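Local coordinates for protein endoglucanase A (Clostridium longisporum, PDB 6Q1I) that hydrolyses internal beta-1,4-glucosidic linkages in cellulose, lichenan and cereal beta-glucans, and also acts on xylan, this chain being its catalytic domain, at residues T71-T76 and N113-G118; T137-I142 and E190-T195; E156-P161 and K183-A188; Q160-G165 and T208-G213; P279-Q284 and P313-D318. One frame throughout, in Å; residues are numbered along the deposited sequence.

Interaction 1: residues T71-T76 and N113-G118; sequences TIRIPT and NTHHEG
The side-chain amide of Asn113 fills the gap between residues 71-76 and 113-118 and is used at both ends. OD1 of Asn113 accepts the backbone N-H of Thr76 at 2.9 Å, in the carbonyl plane and nearly straight (N-H...O 161°). Its ND2 meanwhile donates to ND1 of His115 at 3.0 Å, within the imidazole plane, which helps to fix the rotation of the ring. Asparagine suits this place because one flat group supplies both acceptor and donor. Packing is tight where CB of Pro75 lies over one face of the His115 ring, 3.6 Å from its centroid, a CH-pi contact. That ring is swung anti to the backbone N of His115 (chi1 -156°), which lays it across the proline. The segments leave neighbouring strands, 71-74 and 109-113, at the C-terminal mouth of an eight-stranded TIM barrel, where glycoside hydrolases of family 5 keep their active site. Here Arg73, extended from CG to NE, brings its guanidinium beneath Asn113. NH2 of Arg73 and ND2 of Asn113 come within 3.2 Å, but both are donors; their shared partner is Glu156, while NH1 reaches toward the nucleophile position. The far end of 113-118 is looser: OE2 of Glu117 stays 3.8 Å from O of Thr76 and bonds instead to N of Trp78, and neighbouring His116 and Gly118 are partly exposed.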
# COMPACT_ATOMS: atom_id res chain seq x y z
N THR A 71 -4.95 -10.92 -1.12
CA THR A 71 -4.95 -9.55 -1.62
C THR A 71 -3.62 -9.27 -2.30
O THR A 71 -2.56 -9.67 -1.80
CB THR A 71 -5.13 -8.57 -0.44
OG1 THR A 71 -6.41 -8.77 0.15
CG2 THR A 71 -5.04 -7.12 -0.88
N ILE A 72 -3.66 -8.54 -3.42
CA ILE A 72 -2.46 -7.94 -4.00
C ILE A 72 -2.68 -6.43 -4.07
O ILE A 72 -3.72 -5.96 -4.55
CB ILE A 72 -2.10 -8.54 -5.37
CG1 ILE A 72 -1.59 -9.97 -5.17
CG2 ILE A 72 -1.07 -7.67 -6.08
CD1 ILE A 72 -1.10 -10.65 -6.43
N ARG A 73 -1.70 -5.68 -3.58
CA ARG A 73 -1.65 -4.24 -3.78
C ARG A 73 -0.76 -3.96 -4.99
O ARG A 73 0.33 -4.53 -5.11
CB ARG A 73 -1.13 -3.54 -2.52
CG ARG A 73 -1.04 -2.02 -2.59
CD ARG A 73 -0.95 -1.46 -1.21
NE ARG A 73 -0.72 -0.02 -1.03
CZ ARG A 73 0.46 0.56 -0.84
NH1 ARG A 73 1.59 -0.13 -0.96
NH2 ARG A 73 0.51 1.85 -0.53
N ILE A 74 -1.29 -3.15 -5.91
CA ILE A 74 -0.60 -2.75 -7.13
C ILE A 74 -0.22 -1.28 -6.96
O ILE A 74 -0.96 -0.38 -7.40
CB ILE A 74 -1.47 -2.98 -8.38
CG1 ILE A 74 -1.91 -4.45 -8.45
CG2 ILE A 74 -0.71 -2.58 -9.65
CD1 ILE A 74 -2.88 -4.74 -9.58
N PRO A 75 0.90 -0.98 -6.31
CA PRO A 75 1.30 0.42 -6.16
C PRO A 75 1.61 0.98 -7.54
O PRO A 75 2.30 0.35 -8.34
CB PRO A 75 2.52 0.34 -5.25
CG PRO A 75 3.10 -1.02 -5.53
CD PRO A 75 1.90 -1.91 -5.75
N THR A 76 1.05 2.16 -7.84
CA THR A 76 1.12 2.71 -9.19
C THR A 76 1.43 4.19 -9.11
O THR A 76 0.74 4.94 -8.42
CB THR A 76 -0.21 2.48 -9.94
OG1 THR A 76 -0.51 1.08 -9.96
CG2 THR A 76 -0.12 2.98 -11.36
N ASN A 113 -3.60 2.14 -6.04
CA ASN A 113 -3.37 3.43 -5.39
C ASN A 113 -2.81 4.45 -6.38
O ASN A 113 -2.70 4.19 -7.58
CB ASN A 113 -2.47 3.28 -4.15
CG ASN A 113 -1.01 3.11 -4.48
OD1 ASN A 113 -0.61 3.08 -5.64
ND2 ASN A 113 -0.19 3.00 -3.43
N THR A 114 -2.52 5.65 -5.87
CA THR A 114 -1.43 6.47 -6.38
C THR A 114 -0.26 6.32 -5.42
O THR A 114 -0.46 6.13 -4.21
CB THR A 114 -1.81 7.95 -6.55
OG1 THR A 114 -1.87 8.61 -5.28
CG2 THR A 114 -3.11 8.12 -7.31
N HIS A 115 0.96 6.41 -5.94
CA HIS A 115 2.11 5.97 -5.17
C HIS A 115 3.13 7.11 -5.02
O HIS A 115 2.93 7.97 -4.16
CB HIS A 115 2.67 4.64 -5.68
CG HIS A 115 3.43 3.91 -4.63
ND1 HIS A 115 2.80 3.22 -3.62
CD2 HIS A 115 4.76 3.81 -4.39
CE1 HIS A 115 3.71 2.69 -2.82
NE2 HIS A 115 4.90 3.04 -3.26
N HIS A 116 4.21 7.13 -5.79
CA HIS A 116 5.28 8.12 -5.59
C HIS A 116 4.94 9.44 -6.30
O HIS A 116 5.52 9.79 -7.33
CB HIS A 116 6.62 7.60 -6.08
CG HIS A 116 7.17 6.45 -5.31
ND1 HIS A 116 7.22 6.43 -3.93
CD2 HIS A 116 7.76 5.30 -5.73
CE1 HIS A 116 7.80 5.31 -3.54
NE2 HIS A 116 8.13 4.61 -4.61
N GLU A 117 3.99 10.17 -5.71
CA GLU A 117 3.53 11.44 -6.27
C GLU A 117 4.03 12.66 -5.49
O GLU A 117 3.61 13.78 -5.78
CB GLU A 117 2.00 11.49 -6.37
CG GLU A 117 1.30 10.23 -6.88
CD GLU A 117 1.54 9.87 -8.34
OE1 GLU A 117 2.12 10.67 -9.11
OE2 GLU A 117 1.11 8.75 -8.69
N GLY A 118 4.93 12.47 -4.53
CA GLY A 118 5.27 13.51 -3.57
C GLY A 118 6.08 14.68 -4.13
O GLY A 118 6.22 15.69 -3.43

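Interaction 2: residues T137-I142 and E190-T195; sequences TLWTQI and ESIRKT
Trp139 packs against Ile192 and Thr140 against Ser191 where helix 128-145 meets helix 175-194, two neighbouring helices of the outer layer of the TIM barrel. The short axes pass 8.2 Å apart and cross at -35°. Trp139 comes first, its indole turned toward the barrel. CD1 of Ile192 sits over one face of the six-membered ring, 4.1 Å from its centroid, and CG1 of Ile192 touches CE3 of Trp139 at 3.7 Å. The two run side by side, CG1 and CD1 of the isoleucine lying along the flat ring; NE1 of the indole goes on to O of Thr157. Thr140 follows, its OG1 3.8 Å from CB of Ser191. No direct hydrogen bond joins residues 137-142 to 190-195. Instead a water donates to OG1 of Thr140 at 2.7 Å and to O of Ser191, and a second links the two hydroxyls. Both hydroxyls also have Lys136 as a partner, OG1 of Thr140 through its backbone O. Ile142, one turn beyond Trp139, covers the opposite indole face with CD1. CG2 of Thr195 lies 4.0 Å from O of Thr140, while its OG1 donates to O of Ile192, in the carbonyl plane.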
# COMPACT_ATOMS: atom_id res chain seq x y z
N THR A 137 -8.54 15.47 -11.22
CA THR A 137 -8.62 14.99 -12.59
C THR A 137 -7.97 13.62 -12.74
O THR A 137 -8.47 12.75 -13.47
CB THR A 137 -7.97 15.99 -13.55
OG1 THR A 137 -8.49 17.31 -13.33
CG2 THR A 137 -8.25 15.56 -14.98
N LEU A 138 -6.84 13.40 -12.05
CA LEU A 138 -6.21 12.09 -12.05
C LEU A 138 -7.17 11.02 -11.53
O LEU A 138 -7.38 9.99 -12.18
CB LEU A 138 -4.93 12.13 -11.22
CG LEU A 138 -4.24 10.78 -11.01
CD1 LEU A 138 -3.84 10.14 -12.34
CD2 LEU A 138 -3.03 10.96 -10.12
N TRP A 139 -7.77 11.25 -10.35
CA TRP A 139 -8.68 10.25 -9.80
C TRP A 139 -9.95 10.09 -10.63
O TRP A 139 -10.51 8.99 -10.68
CB TRP A 139 -8.97 10.50 -8.31
CG TRP A 139 -8.00 9.72 -7.48
CD1 TRP A 139 -6.99 10.20 -6.70
CD2 TRP A 139 -7.94 8.29 -7.39
NE1 TRP A 139 -6.29 9.14 -6.13
CE2 TRP A 139 -6.86 7.97 -6.55
CE3 TRP A 139 -8.69 7.25 -7.96
CZ2 TRP A 139 -6.51 6.64 -6.25
CZ3 TRP A 139 -8.34 5.95 -7.67
CH2 TRP A 139 -7.26 5.65 -6.83
N THR A 140 -10.42 11.16 -11.28
CA THR A 140 -11.55 11.00 -12.19
C THR A 140 -11.22 9.98 -13.26
O THR A 140 -12.02 9.08 -13.55
CB THR A 140 -11.94 12.34 -12.81
OG1 THR A 140 -12.41 13.21 -11.77
CG2 THR A 140 -13.06 12.19 -13.83
N GLN A 141 -10.03 10.09 -13.85
CA GLN A 141 -9.65 9.21 -14.96
C GLN A 141 -9.40 7.78 -14.49
O GLN A 141 -9.82 6.83 -15.16
CB GLN A 141 -8.41 9.78 -15.65
CG GLN A 141 -8.70 11.07 -16.42
CD GLN A 141 -7.44 11.71 -16.93
OE1 GLN A 141 -6.84 11.24 -17.90
NE2 GLN A 141 -7.02 12.78 -16.29
N ILE A 142 -8.73 7.60 -13.34
CA ILE A 142 -8.54 6.24 -12.83
C ILE A 142 -9.90 5.61 -12.55
O ILE A 142 -10.17 4.47 -12.92
CB ILE A 142 -7.66 6.24 -11.57
CG1 ILE A 142 -6.27 6.82 -11.81
CG2 ILE A 142 -7.54 4.82 -11.01
CD1 ILE A 142 -5.51 7.11 -10.52
N GLU A 190 -14.04 12.48 -3.32
CA GLU A 190 -15.17 13.13 -3.98
C GLU A 190 -15.14 12.86 -5.47
O GLU A 190 -16.17 12.59 -6.08
CB GLU A 190 -15.12 14.64 -3.70
CG GLU A 190 -16.42 15.39 -4.02
CD GLU A 190 -16.57 15.80 -5.48
OE1 GLU A 190 -15.57 15.87 -6.23
OE2 GLU A 190 -17.73 16.07 -5.86
N SER A 191 -13.95 12.91 -6.07
CA SER A 191 -13.81 12.64 -7.50
C SER A 191 -14.17 11.19 -7.84
O SER A 191 -14.81 10.94 -8.86
CB SER A 191 -12.40 12.99 -7.97
OG SER A 191 -12.17 14.38 -7.84
N ILE A 192 -13.76 10.24 -6.99
CA ILE A 192 -14.13 8.84 -7.20
C ILE A 192 -15.65 8.69 -7.18
O ILE A 192 -16.25 8.13 -8.10
CB ILE A 192 -13.46 7.95 -6.13
CG1 ILE A 192 -11.93 7.91 -6.31
CG2 ILE A 192 -14.06 6.56 -6.14
CD1 ILE A 192 -11.18 7.40 -5.09
N ARG A 193 -16.28 9.22 -6.14
CA ARG A 193 -17.72 9.05 -5.97
C ARG A 193 -18.51 9.72 -7.09
O ARG A 193 -19.55 9.21 -7.51
CB ARG A 193 -18.17 9.62 -4.62
CG ARG A 193 -17.57 8.94 -3.40
CD ARG A 193 -18.03 7.49 -3.29
NE ARG A 193 -17.52 6.83 -2.09
CZ ARG A 193 -16.91 5.64 -2.07
NH1 ARG A 193 -16.69 4.95 -3.18
NH2 ARG A 193 -16.50 5.15 -0.91
N LYS A 194 -18.03 10.86 -7.58
CA LYS A 194 -18.74 11.61 -8.62
C LYS A 194 -18.86 10.83 -9.92
O LYS A 194 -19.77 11.09 -10.70
CB LYS A 194 -17.99 12.92 -8.86
CG LYS A 194 -18.69 13.91 -9.77
CD LYS A 194 -17.81 15.15 -9.92
CE LYS A 194 -18.53 16.26 -10.65
NZ LYS A 194 -17.67 17.47 -10.71
N THR A 195 -17.97 9.85 -10.17
CA THR A 195 -18.07 9.07 -11.41
C THR A 195 -19.23 8.08 -11.39
O THR A 195 -19.57 7.55 -12.45
CB THR A 195 -16.75 8.34 -11.73
OG1 THR A 195 -16.47 7.34 -10.74
CG2 THR A 195 -15.60 9.33 -11.82
O HOH W 1 -14.90 12.96 -10.83
O HOH W 2 -13.59 15.54 -9.90

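Interaction 3: residues E156-P161 and K183-A188; sequences ETLNQP and KYNAAA. Unlike the reference sequence in segment 156-161: Gln160 (reference Glu).
Thr157 donates its hydroxyl to Asn185, with OG1 of Thr157 and OD1 of Asn185 2.8 Å apart. The donor stands above the carbonyl plane, 51° out of it, and the two side chains meet at roughly a right angle. Thr157 can do this since its OG1 lies between its own backbone N and carbonyl carbon (chi1 54°), leaving CG2 to turn toward the helix and rest on CB of Ala188 at 3.7 Å. Alanine, with a single methyl, lets the helix come this near. Next to the bond, CD1 of Leu158 packs 3.5 Å from OD1 of Asn185 and 3.9 Å from CB of Tyr184, placing apolar carbon beside the buried amide. This joins the loop after strand 153-156 of the TIM barrel to helix 175-194, which follows it in the chain. A second shell holds these groups: ND2 of Asn185 bonds to O of Pro207 at the next strand, and OH of Tyr184 to O of Ile122. The backbone O of Thr157 receives OG1 of Thr114. Two residues past Leu158 stands Gln160, at the position of a glutamate in the reference sequence that is the proton donor by similarity; its NE2 bonds to ND1 of His234.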
# COMPACT_ATOMS: atom_id res chain seq x y z
N GLU A 156 -7.06 3.29 -3.35
CA GLU A 156 -6.31 3.91 -2.25
C GLU A 156 -5.83 5.28 -2.74
O GLU A 156 -5.07 5.36 -3.71
CB GLU A 156 -5.14 3.01 -1.83
CG GLU A 156 -4.18 3.64 -0.85
CD GLU A 156 -2.91 2.83 -0.65
OE1 GLU A 156 -3.02 1.60 -0.43
OE2 GLU A 156 -1.80 3.41 -0.75
N THR A 157 -6.30 6.35 -2.09
CA THR A 157 -6.17 7.69 -2.67
C THR A 157 -4.71 8.11 -2.87
O THR A 157 -4.35 8.65 -3.92
CB THR A 157 -6.86 8.71 -1.76
OG1 THR A 157 -6.34 8.58 -0.43
CG2 THR A 157 -8.39 8.52 -1.75
N LEU A 158 -3.89 7.92 -1.84
CA LEU A 158 -2.51 8.38 -1.77
C LEU A 158 -1.73 7.34 -0.98
O LEU A 158 -2.31 6.53 -0.25
CB LEU A 158 -2.41 9.73 -1.04
CG LEU A 158 -3.07 10.93 -1.72
CD1 LEU A 158 -3.13 12.10 -0.76
CD2 LEU A 158 -2.34 11.31 -2.99
N ASN A 159 -0.40 7.39 -1.11
CA ASN A 159 0.49 6.40 -0.50
C ASN A 159 1.01 6.86 0.85
O ASN A 159 0.46 6.50 1.89
CB ASN A 159 1.63 6.09 -1.47
CG ASN A 159 2.62 5.13 -0.91
OD1 ASN A 159 2.23 4.15 -0.26
ND2 ASN A 159 3.90 5.38 -1.14
N GLN A 160 2.09 7.64 0.86
CA GLN A 160 2.70 8.16 2.08
C GLN A 160 2.84 9.67 1.98
O GLN A 160 3.95 10.22 2.06
CB GLN A 160 4.06 7.49 2.32
CG GLN A 160 3.95 5.99 2.58
CD GLN A 160 5.27 5.34 2.91
OE1 GLN A 160 6.34 5.91 2.72
NE2 GLN A 160 5.20 4.14 3.40
N PRO A 161 1.73 10.38 1.84
CA PRO A 161 1.80 11.82 1.57
C PRO A 161 2.40 12.57 2.75
O PRO A 161 1.96 12.41 3.89
CB PRO A 161 0.34 12.20 1.33
CG PRO A 161 -0.45 11.19 2.09
CD PRO A 161 0.33 9.91 1.92
N LYS A 183 -7.46 16.90 3.43
CA LYS A 183 -8.17 17.58 2.35
C LYS A 183 -7.91 16.94 1.00
O LYS A 183 -8.81 16.84 0.16
CB LYS A 183 -7.81 19.07 2.35
CG LYS A 183 -8.35 19.79 3.59
CD LYS A 183 -7.89 21.25 3.74
CE LYS A 183 -8.72 21.95 4.81
NZ LYS A 183 -8.10 23.22 5.32
N TYR A 184 -6.67 16.50 0.74
CA TYR A 184 -6.38 15.81 -0.51
C TYR A 184 -7.11 14.47 -0.56
O TYR A 184 -7.64 14.09 -1.62
CB TYR A 184 -4.87 15.60 -0.66
CG TYR A 184 -4.02 16.83 -0.92
CD1 TYR A 184 -4.58 18.03 -1.35
CD2 TYR A 184 -2.64 16.78 -0.76
CE1 TYR A 184 -3.79 19.14 -1.60
CE2 TYR A 184 -1.85 17.88 -1.01
CZ TYR A 184 -2.43 19.06 -1.42
OH TYR A 184 -1.67 20.18 -1.66
N ASN A 185 -7.10 13.72 0.54
CA ASN A 185 -7.84 12.46 0.58
C ASN A 185 -9.32 12.69 0.29
O ASN A 185 -9.94 11.93 -0.47
CB ASN A 185 -7.70 11.78 1.95
CG ASN A 185 -6.36 11.10 2.16
OD1 ASN A 185 -5.67 10.72 1.21
ND2 ASN A 185 -6.02 10.90 3.43
N ALA A 186 -9.91 13.72 0.91
CA ALA A 186 -11.34 14.00 0.71
C ALA A 186 -11.62 14.41 -0.73
O ALA A 186 -12.65 14.04 -1.30
CB ALA A 186 -11.80 15.09 1.68
N ALA A 187 -10.70 15.18 -1.33
CA ALA A 187 -10.88 15.61 -2.72
C ALA A 187 -10.80 14.42 -3.67
O ALA A 187 -11.59 14.33 -4.61
CB ALA A 187 -9.83 16.65 -3.09
N ALA A 188 -9.85 13.52 -3.44
CA ALA A 188 -9.76 12.32 -4.26
C ALA A 188 -11.02 11.47 -4.12
O ALA A 188 -11.56 10.97 -5.12
CB ALA A 188 -8.53 11.51 -3.85

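Interaction 4: residues Q160-G165 and T208-G213; sequences QPRLEG and TYAASG. Unlike the reference sequence in segment 160-165: Gln160 (reference Glu).
Ala210 and Ala211, which lie against Gln160, both have positive phi (61° and 54°), uncommon for residues that are not glycine. They belong to overlapping turns, type II from Thr208 to Ala211 and type I' from Tyr209 to Ser212; an unbranched CB suits this backbone better than a beta-branched one. The corner brings N of Ala210 to O of Pro161 at 2.8 Å, the N-H arriving from above the carbonyl plane. It also lays O of Ala210 against CB and CG of Gln160, each 3.6 Å away. Tyr209 reaches the other way: its CG is anti to the backbone N (chi1 178°), which carries the ring under residues 161-163. CA of Arg162 lies over the ring face, 4.0 Å from the centroid, and CB of Arg162 touches CZ of Tyr209 at 3.6 Å. OH of Tyr209 accepts N-H of Leu163 at 2.9 Å and is also bonded to O of Tyr168; tyrosine suits the place because its face takes the CH-pi contact while its hydroxyl bonds the backbone. Two loops at the barrel's C-terminal mouth are thus joined beside Gln160, by similarity the proton donor position, in the loop just after the fourth strand, as in clan GH-A hydrolases.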
# COMPACT_ATOMS: atom_id res chain seq x y z
N GLN A 160 2.09 7.64 0.86
CA GLN A 160 2.70 8.16 2.08
C GLN A 160 2.84 9.67 1.98
O GLN A 160 3.95 10.22 2.06
CB GLN A 160 4.06 7.49 2.32
CG GLN A 160 3.95 5.99 2.58
CD GLN A 160 5.27 5.34 2.91
OE1 GLN A 160 6.34 5.91 2.72
NE2 GLN A 160 5.20 4.14 3.40
N PRO A 161 1.73 10.38 1.84
CA PRO A 161 1.80 11.82 1.57
C PRO A 161 2.40 12.57 2.75
O PRO A 161 1.96 12.41 3.89
CB PRO A 161 0.34 12.20 1.33
CG PRO A 161 -0.45 11.19 2.09
CD PRO A 161 0.33 9.91 1.92
N ARG A 162 3.40 13.40 2.48
CA ARG A 162 4.20 14.00 3.54
C ARG A 162 4.98 15.18 2.98
O ARG A 162 5.02 15.41 1.77
CB ARG A 162 5.17 12.97 4.13
CG ARG A 162 6.23 12.49 3.13
CD ARG A 162 6.97 11.24 3.58
NE ARG A 162 8.04 10.87 2.66
CZ ARG A 162 7.89 10.11 1.57
NH1 ARG A 162 6.71 9.61 1.24
NH2 ARG A 162 8.94 9.82 0.82
N LEU A 163 5.63 15.93 3.89
CA LEU A 163 6.45 17.09 3.52
C LEU A 163 7.86 16.61 3.14
O LEU A 163 8.83 16.77 3.89
CB LEU A 163 6.49 18.10 4.66
CG LEU A 163 5.18 18.82 4.99
CD1 LEU A 163 5.33 19.61 6.30
CD2 LEU A 163 4.75 19.76 3.87
N GLU A 164 7.96 16.03 1.95
CA GLU A 164 9.25 15.53 1.48
C GLU A 164 10.26 16.66 1.41
O GLU A 164 9.94 17.79 1.01
CB GLU A 164 9.09 14.87 0.11
CG GLU A 164 8.23 13.62 0.16
CD GLU A 164 8.18 12.86 -1.15
OE1 GLU A 164 9.11 12.98 -1.96
OE2 GLU A 164 7.19 12.14 -1.35
N GLY A 165 11.49 16.37 1.81
CA GLY A 165 12.57 17.33 1.74
C GLY A 165 12.63 18.32 2.88
O GLY A 165 13.50 19.20 2.86
N THR A 208 -3.13 8.12 6.70
CA THR A 208 -2.63 9.17 7.55
C THR A 208 -1.44 9.86 6.87
O THR A 208 -0.93 9.41 5.84
CB THR A 208 -2.13 8.57 8.85
OG1 THR A 208 -1.13 7.60 8.52
CG2 THR A 208 -3.24 7.89 9.64
N TYR A 209 -1.00 10.97 7.45
CA TYR A 209 0.24 11.60 7.00
C TYR A 209 1.37 10.57 7.03
O TYR A 209 1.59 9.89 8.04
CB TYR A 209 0.57 12.79 7.91
CG TYR A 209 1.87 13.51 7.60
CD1 TYR A 209 1.88 14.72 6.91
CD2 TYR A 209 3.08 13.00 8.03
CE1 TYR A 209 3.07 15.39 6.63
CE2 TYR A 209 4.28 13.66 7.76
CZ TYR A 209 4.26 14.85 7.07
OH TYR A 209 5.44 15.51 6.79
N ALA A 210 2.06 10.44 5.90
CA ALA A 210 3.17 9.50 5.70
C ALA A 210 2.74 8.04 5.86
O ALA A 210 3.60 7.16 5.92
CB ALA A 210 4.37 9.80 6.60
N ALA A 211 1.44 7.77 5.89
CA ALA A 211 0.91 6.46 6.27
C ALA A 211 1.45 6.01 7.63
O ALA A 211 1.50 4.81 7.93
CB ALA A 211 1.13 5.39 5.20
N SER A 212 1.81 6.96 8.48
CA SER A 212 2.33 6.62 9.79
C SER A 212 1.22 6.22 10.75
O SER A 212 0.17 6.87 10.82
CB SER A 212 3.07 7.82 10.38
OG SER A 212 3.40 7.57 11.73
N GLY A 213 1.47 5.18 11.52
CA GLY A 213 0.60 4.78 12.60
C GLY A 213 0.92 5.41 13.94
O GLY A 213 0.40 4.95 14.96

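Interaction 5: residues P279-Q284 and P313-D318; sequences PVVIGQ and PCVWWD. Unlike the reference sequence in segment 279-284: Gln284 (reference Glu).
A parallel beta-alpha-beta unit pairs Ile282 with Cys314: strand 280-285, helix 293-309 and strand 314-318 are the last full unit before the barrel closes. The bonds straddle Cys314, with N of Ile282 donating to O of Pro313 at 2.9 Å and O of Ile282 accepting N of Val315 at 2.9 Å. The second bond is bent at the hydrogen (135°). Side chains of Ile282 and Cys314 point together toward helix 293-309, where Tyr303 covers both. On the other face CG2 of Val281 meets CG of Pro313 at 3.9 Å, in the interior of the TIM barrel, where Val18 of helix 14-20 covers the pair. Past this point the ladder loosens at Gly283, whose psi of -12° is not that of an extended strand. CA of Gln284 still offers a C-H to O of Val315 at 3.2 Å. Gln284 occupies the position of the nucleophile by similarity, a glutamate in the reference sequence, and its extended chain lies alongside Trp317. CD of Gln284 approaches CE3 of Trp317 at 3.6 Å. NE2 stands above one ring face, the amide and ring planes 30° apart. OE1 accepts from NH1 of Arg73, which helps to fix the amide.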
# COMPACT_ATOMS: atom_id res chain seq x y z
N PRO A 279 -12.67 0.76 9.47
CA PRO A 279 -11.64 -0.28 9.54
C PRO A 279 -10.28 0.27 9.13
O PRO A 279 -10.16 1.40 8.64
CB PRO A 279 -12.13 -1.34 8.56
CG PRO A 279 -13.06 -0.63 7.64
CD PRO A 279 -13.51 0.65 8.27
N VAL A 280 -9.25 -0.56 9.32
CA VAL A 280 -7.88 -0.21 8.98
C VAL A 280 -7.23 -1.38 8.24
O VAL A 280 -7.44 -2.55 8.57
CB VAL A 280 -7.07 0.21 10.23
CG1 VAL A 280 -7.07 -0.87 11.31
CG2 VAL A 280 -5.65 0.61 9.85
N VAL A 281 -6.43 -1.04 7.22
CA VAL A 281 -5.60 -2.00 6.49
C VAL A 281 -4.16 -1.55 6.64
O VAL A 281 -3.84 -0.37 6.42
CB VAL A 281 -6.00 -2.06 5.01
CG1 VAL A 281 -4.92 -2.76 4.17
CG2 VAL A 281 -7.36 -2.73 4.83
N ILE A 282 -3.28 -2.49 6.98
CA ILE A 282 -1.84 -2.26 6.98
C ILE A 282 -1.37 -2.58 5.56
O ILE A 282 -1.13 -3.74 5.21
CB ILE A 282 -1.12 -3.09 8.04
CG1 ILE A 282 -1.60 -2.69 9.44
CG2 ILE A 282 0.38 -2.91 7.94
CD1 ILE A 282 -1.17 -3.63 10.55
N GLY A 283 -1.24 -1.55 4.72
CA GLY A 283 -0.98 -1.77 3.32
C GLY A 283 0.46 -2.07 2.97
O GLY A 283 0.73 -2.48 1.83
N GLN A 284 1.38 -1.88 3.91
CA GLN A 284 2.78 -2.28 3.77
C GLN A 284 3.31 -2.69 5.13
O GLN A 284 3.14 -1.96 6.11
CB GLN A 284 3.67 -1.14 3.24
CG GLN A 284 3.30 -0.62 1.86
CD GLN A 284 4.21 0.47 1.30
OE1 GLN A 284 3.86 1.15 0.34
NE2 GLN A 284 5.37 0.61 1.88
N PRO A 313 -6.24 -6.65 7.85
CA PRO A 313 -5.41 -7.18 6.77
C PRO A 313 -4.02 -6.55 6.78
O PRO A 313 -3.86 -5.37 7.11
CB PRO A 313 -6.17 -6.78 5.50
CG PRO A 313 -7.56 -6.47 5.95
CD PRO A 313 -7.43 -5.96 7.35
N CYS A 314 -3.01 -7.33 6.37
CA CYS A 314 -1.65 -6.83 6.29
C CYS A 314 -1.02 -7.33 5.00
O CYS A 314 -1.18 -8.49 4.62
CB CYS A 314 -0.84 -7.19 7.53
SG CYS A 314 -0.96 -8.92 8.01
N VAL A 315 -0.32 -6.42 4.33
CA VAL A 315 0.14 -6.62 2.95
C VAL A 315 1.67 -6.47 2.92
O VAL A 315 2.20 -5.37 3.15
CB VAL A 315 -0.55 -5.62 2.01
CG1 VAL A 315 -0.26 -5.97 0.57
CG2 VAL A 315 -2.07 -5.58 2.25
N TRP A 316 2.37 -7.57 2.64
CA TRP A 316 3.83 -7.56 2.62
C TRP A 316 4.34 -6.74 1.43
O TRP A 316 3.82 -6.86 0.32
CB TRP A 316 4.34 -9.00 2.51
CG TRP A 316 5.85 -9.11 2.56
CD1 TRP A 316 6.72 -8.89 1.53
CD2 TRP A 316 6.65 -9.44 3.70
NE1 TRP A 316 8.02 -9.06 1.96
CE2 TRP A 316 8.00 -9.41 3.28
CE3 TRP A 316 6.37 -9.79 5.03
CZ2 TRP A 316 9.07 -9.70 4.14
CZ3 TRP A 316 7.42 -10.09 5.88
CH2 TRP A 316 8.75 -10.04 5.43
N TRP A 317 5.37 -5.92 1.66
CA TRP A 317 6.02 -5.16 0.59
C TRP A 317 7.07 -6.04 -0.10
O TRP A 317 8.12 -6.33 0.50
CB TRP A 317 6.67 -3.89 1.14
CG TRP A 317 7.32 -3.09 0.06
CD1 TRP A 317 8.67 -3.03 -0.23
CD2 TRP A 317 6.67 -2.29 -0.93
NE1 TRP A 317 8.88 -2.23 -1.34
CE2 TRP A 317 7.67 -1.77 -1.79
CE3 TRP A 317 5.33 -1.95 -1.18
CZ2 TRP A 317 7.38 -0.92 -2.85
CZ3 TRP A 317 5.04 -1.11 -2.24
CH2 TRP A 317 6.05 -0.61 -3.07
N ASP A 318 6.83 -6.46 -1.34
CA ASP A 318 7.76 -7.31 -2.08
C ASP A 318 8.29 -6.58 -3.31
O ASP A 318 7.61 -6.50 -4.34
CB ASP A 318 7.12 -8.64 -2.48
CG ASP A 318 8.15 -9.66 -2.95
OD1 ASP A 318 9.23 -9.21 -3.39
OD2 ASP A 318 7.90 -10.87 -2.85

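All five contacts belong to one TIM barrel. Interactions 1 and 5 both reach the same sheet, their centres about 12 Å apart; interaction 2 joins two outer helices, with its centre about 19 Å from that of the chain. Interaction 3 shares helix 175-194 with interaction 2, inside whose loop it is nested, and Gln160 and Pro161 with interaction 4. Along the chain interaction 1 closes before the others open, the segments of interactions 2 and 4 alternate, and interaction 5 comes last. Interactions 1, 3, 4 and 5 converge on the mouth, where Gln160 and Gln284, at the two catalytic positions by similarity, approach within 3.8 Å between their NE2 atoms.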